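Side-chain contact in glycerol dehydratase (PDB 1R9D), which probably dehydrates glycerol as a B12-independent glycyl-radical lyase: residues 23-28 / 320-325. Residues are numbered along the deposited sequence; the frame is centred on the assembly and turned at random.
Sequences AKPCVE and DINKVR
Pro25 lies nearest Asn322 and Val27 nearest Val324, with CA atoms 8.0 Å and 7.1 Å apart respectively; no hydrogen bond crosses between the two loop segments, and the closest approaches are between side-chain atoms. The valine pair is purely aliphatic. Val27 reaches over with one methyl: its CG2, set anti to the carbonyl carbon and beside the backbone N, lies 4.0 Å from CB of Val324. The same methyl is 4.0 Å from CG2 and 4.1 Å from CG1 of Val324, so it rests against the whole fork of that side chain, and the two valines cross at about a right angle.

At the other pair, CB of Pro25 sits 4.1 Å from ND2 of Asn322, a van der Waals approach to an amide nitrogen that is hydrogen-bonded to Arg81 O. The other end of the amide turns back on its own chain: Lys323 N donates to Asn322 OD1 over 2.7 Å, bent to 146° at the hydrogen. The two bonds probably limit the amide's rotation.

Ser83 is bonded to both segments, by its OG to Val324 N and by its backbone to Cys26 and Glu28. This is buried packing within the pyruvate formate lyase-like region, joining the loops after helices 11-22 and 304-317, with the Asn322 side chain about 13 Å from a bound glycerol. Direct contact is thus van der Waals alone, while Arg81 and Ser83 satisfy buried polar groups beside it.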
ATOM      1  N   ALA A  23       5.568 -15.040 -40.699  1.00 34.60           N
ATOM      2  CA  ALA A  23       4.546 -15.028 -39.667  1.00 34.34           C
ATOM      3  C   ALA A  23       3.569 -13.888 -39.906  1.00 34.48           C
ATOM      4  O   ALA A  23       3.880 -12.918 -40.603  1.00 34.08           O
ATOM      5  CB  ALA A  23       5.193 -14.878 -38.288  1.00 35.19           C
ATOM      6  N   LYS A  24       2.379 -14.023 -39.337  1.00 33.75           N
ATOM      7  CA  LYS A  24       1.345 -13.004 -39.438  1.00 34.26           C
ATOM      8  C   LYS A  24       1.089 -12.562 -37.999  1.00 33.70           C
ATOM      9  O   LYS A  24       0.254 -13.139 -37.300  1.00 32.40           O
ATOM     10  CB  LYS A  24       0.080 -13.597 -40.058  1.00 36.93           C
ATOM     11  CG  LYS A  24       0.312 -14.151 -41.460  1.00 40.12           C
ATOM     12  CD  LYS A  24      -0.876 -14.962 -41.955  1.00 42.99           C
ATOM     13  CE  LYS A  24      -0.584 -15.577 -43.320  1.00 44.97           C
ATOM     14  NZ  LYS A  24      -1.671 -16.499 -43.772  1.00 47.06           N
ATOM     15  N   PRO A  25       1.828 -11.539 -37.534  1.00 33.40           N
ATOM     16  CA  PRO A  25       1.690 -11.021 -36.170  1.00 32.55           C
ATOM     17  C   PRO A  25       0.241 -10.932 -35.710  1.00 31.40           C
ATOM     18  O   PRO A  25      -0.602 -10.368 -36.400  1.00 30.99           O
ATOM     19  CB  PRO A  25       2.361  -9.652 -36.256  1.00 32.48           C
ATOM     20  CG  PRO A  25       3.457  -9.897 -37.240  1.00 32.45           C
ATOM     21  CD  PRO A  25       2.730 -10.678 -38.323  1.00 33.10           C
ATOM     22  N   CYS A  26      -0.044 -11.495 -34.540  1.00 31.16           N
ATOM     23  CA  CYS A  26      -1.394 -11.456 -34.006  1.00 31.10           C
ATOM     24  C   CYS A  26      -1.397 -11.248 -32.500  1.00 30.40           C
ATOM     25  O   CYS A  26      -0.347 -11.219 -31.857  1.00 29.22           O
ATOM     26  CB  CYS A  26      -2.134 -12.755 -34.329  1.00 32.86           C
ATOM     27  SG  CYS A  26      -1.513 -14.187 -33.420  1.00 36.65           S
ATOM     28  N   VAL A  27      -2.599 -11.099 -31.957  1.00 29.29           N
ATOM     29  CA  VAL A  27      -2.804 -10.908 -30.531  1.00 29.80           C
ATOM     30  C   VAL A  27      -3.457 -12.176 -29.997  1.00 30.52           C
ATOM     31  O   VAL A  27      -4.531 -12.572 -30.461  1.00 29.76           O
ATOM     32  CB  VAL A  27      -3.743  -9.722 -30.261  1.00 29.24           C
ATOM     33  CG1 VAL A  27      -3.998  -9.586 -28.763  1.00 30.51           C
ATOM     34  CG2 VAL A  27      -3.135  -8.446 -30.819  1.00 29.86           C
ATOM     35  N   GLU A  28      -2.798 -12.822 -29.041  1.00 30.14           N
ATOM     36  CA  GLU A  28      -3.325 -14.043 -28.451  1.00 30.72           C
ATOM     37  C   GLU A  28      -3.919 -13.730 -27.083  1.00 31.62           C
ATOM     38  O   GLU A  28      -3.544 -12.739 -26.449  1.00 29.43           O
ATOM     39  CB  GLU A  28      -2.216 -15.102 -28.386  1.00 31.49           C
ATOM     40  CG  GLU A  28      -1.923 -15.682 -29.780  1.00 33.05           C
ATOM     41  CD  GLU A  28      -0.736 -16.628 -29.840  1.00 34.15           C
ATOM     42  OE1 GLU A  28      -0.313 -17.150 -28.788  1.00 35.16           O
ATOM     43  OE2 GLU A  28      -0.234 -16.863 -30.965  1.00 35.33           O
ATOM     44  N   ASP A 320      11.385 -13.131 -32.092  1.00 29.20           N
ATOM     45  CA  ASP A 320      10.115 -13.832 -31.933  1.00 30.42           C
ATOM     46  C   ASP A 320       9.144 -13.077 -31.029  1.00 30.41           C
ATOM     47  O   ASP A 320       7.927 -13.211 -31.157  1.00 29.98           O
ATOM     48  CB  ASP A 320      10.362 -15.226 -31.360  1.00 32.23           C
ATOM     49  CG  ASP A 320       9.198 -16.163 -31.600  1.00 34.82           C
ATOM     50  OD1 ASP A 320       9.078 -17.172 -30.864  1.00 37.22           O
ATOM     51  OD2 ASP A 320       8.411 -15.894 -32.531  1.00 34.56           O
ATOM     52  N   ILE A 321       9.687 -12.278 -30.116  1.00 29.62           N
ATOM     53  CA  ILE A 321       8.870 -11.512 -29.184  1.00 28.90           C
ATOM     54  C   ILE A 321       8.270 -10.265 -29.831  1.00 28.67           C
ATOM     55  O   ILE A 321       8.940  -9.572 -30.595  1.00 29.01           O
ATOM     56  CB  ILE A 321       9.713 -11.093 -27.954  1.00 30.00           C
ATOM     57  CG1 ILE A 321      10.306 -12.345 -27.298  1.00 30.36           C
ATOM     58  CG2 ILE A 321       8.856 -10.307 -26.964  1.00 29.17           C
ATOM     59  CD1 ILE A 321      11.160 -12.073 -26.074  1.00 29.98           C
ATOM     60  N   ASN A 322       7.001  -9.994 -29.538  1.00 27.64           N
ATOM     61  CA  ASN A 322       6.330  -8.817 -30.072  1.00 28.11           C
ATOM     62  C   ASN A 322       5.421  -8.247 -28.992  1.00 27.40           C
ATOM     63  O   ASN A 322       5.174  -8.902 -27.975  1.00 28.58           O
ATOM     64  CB  ASN A 322       5.512  -9.156 -31.321  1.00 28.98           C
ATOM     65  CG  ASN A 322       5.366  -7.967 -32.265  1.00 30.38           C
ATOM     66  OD1 ASN A 322       5.494  -6.810 -31.856  1.00 29.26           O
ATOM     67  ND2 ASN A 322       5.078  -8.249 -33.533  1.00 28.37           N
ATOM     68  N   LYS A 323       4.910  -7.042 -29.224  1.00 26.11           N
ATOM     69  CA  LYS A 323       4.069  -6.353 -28.252  1.00 25.80           C
ATOM     70  C   LYS A 323       3.070  -5.414 -28.915  1.00 26.41           C
ATOM     71  O   LYS A 323       3.459  -4.427 -29.532  1.00 27.04           O
ATOM     72  CB  LYS A 323       4.974  -5.555 -27.299  1.00 24.16           C
ATOM     73  CG  LYS A 323       4.270  -4.565 -26.371  1.00 24.50           C
ATOM     74  CD  LYS A 323       5.312  -3.798 -25.547  1.00 23.80           C
ATOM     75  CE  LYS A 323       4.684  -2.807 -24.587  1.00 23.52           C
ATOM     76  NZ  LYS A 323       5.742  -2.119 -23.783  1.00 24.09           N
ATOM     77  N   VAL A 324       1.779  -5.711 -28.782  1.00 26.68           N
ATOM     78  CA  VAL A 324       0.753  -4.860 -29.368  1.00 26.68           C
ATOM     79  C   VAL A 324       0.535  -3.627 -28.479  1.00 27.68           C
ATOM     80  O   VAL A 324       0.547  -3.725 -27.247  1.00 27.64           O
ATOM     81  CB  VAL A 324      -0.585  -5.631 -29.546  1.00 27.30           C
ATOM     82  CG1 VAL A 324      -1.150  -6.031 -28.186  1.00 26.22           C
ATOM     83  CG2 VAL A 324      -1.577  -4.779 -30.318  1.00 26.21           C
ATOM     84  N   ARG A 325       0.363  -2.468 -29.111  1.00 26.70           N
ATOM     85  CA  ARG A 325       0.150  -1.210 -28.397  1.00 26.69           C
ATOM     86  C   ARG A 325      -1.036  -0.475 -29.013  1.00 26.68           C
ATOM     87  O   ARG A 325      -1.401  -0.741 -30.159  1.00 26.74           O
ATOM     88  CB  ARG A 325       1.390  -0.309 -28.510  1.00 26.31           C
ATOM     89  CG  ARG A 325       2.706  -0.951 -28.098  1.00 26.67           C
ATOM     90  CD  ARG A 325       3.833   0.087 -28.105  1.00 25.48           C
ATOM     91  NE  ARG A 325       5.113  -0.458 -27.650  1.00 25.85           N
ATOM     92  CZ  ARG A 325       5.913  -1.229 -28.381  1.00 25.16           C
ATOM     93  NH1 ARG A 325       5.583  -1.559 -29.623  1.00 25.39           N
ATOM     94  NH2 ARG A 325       7.051  -1.670 -27.865  1.00 24.21           N
TER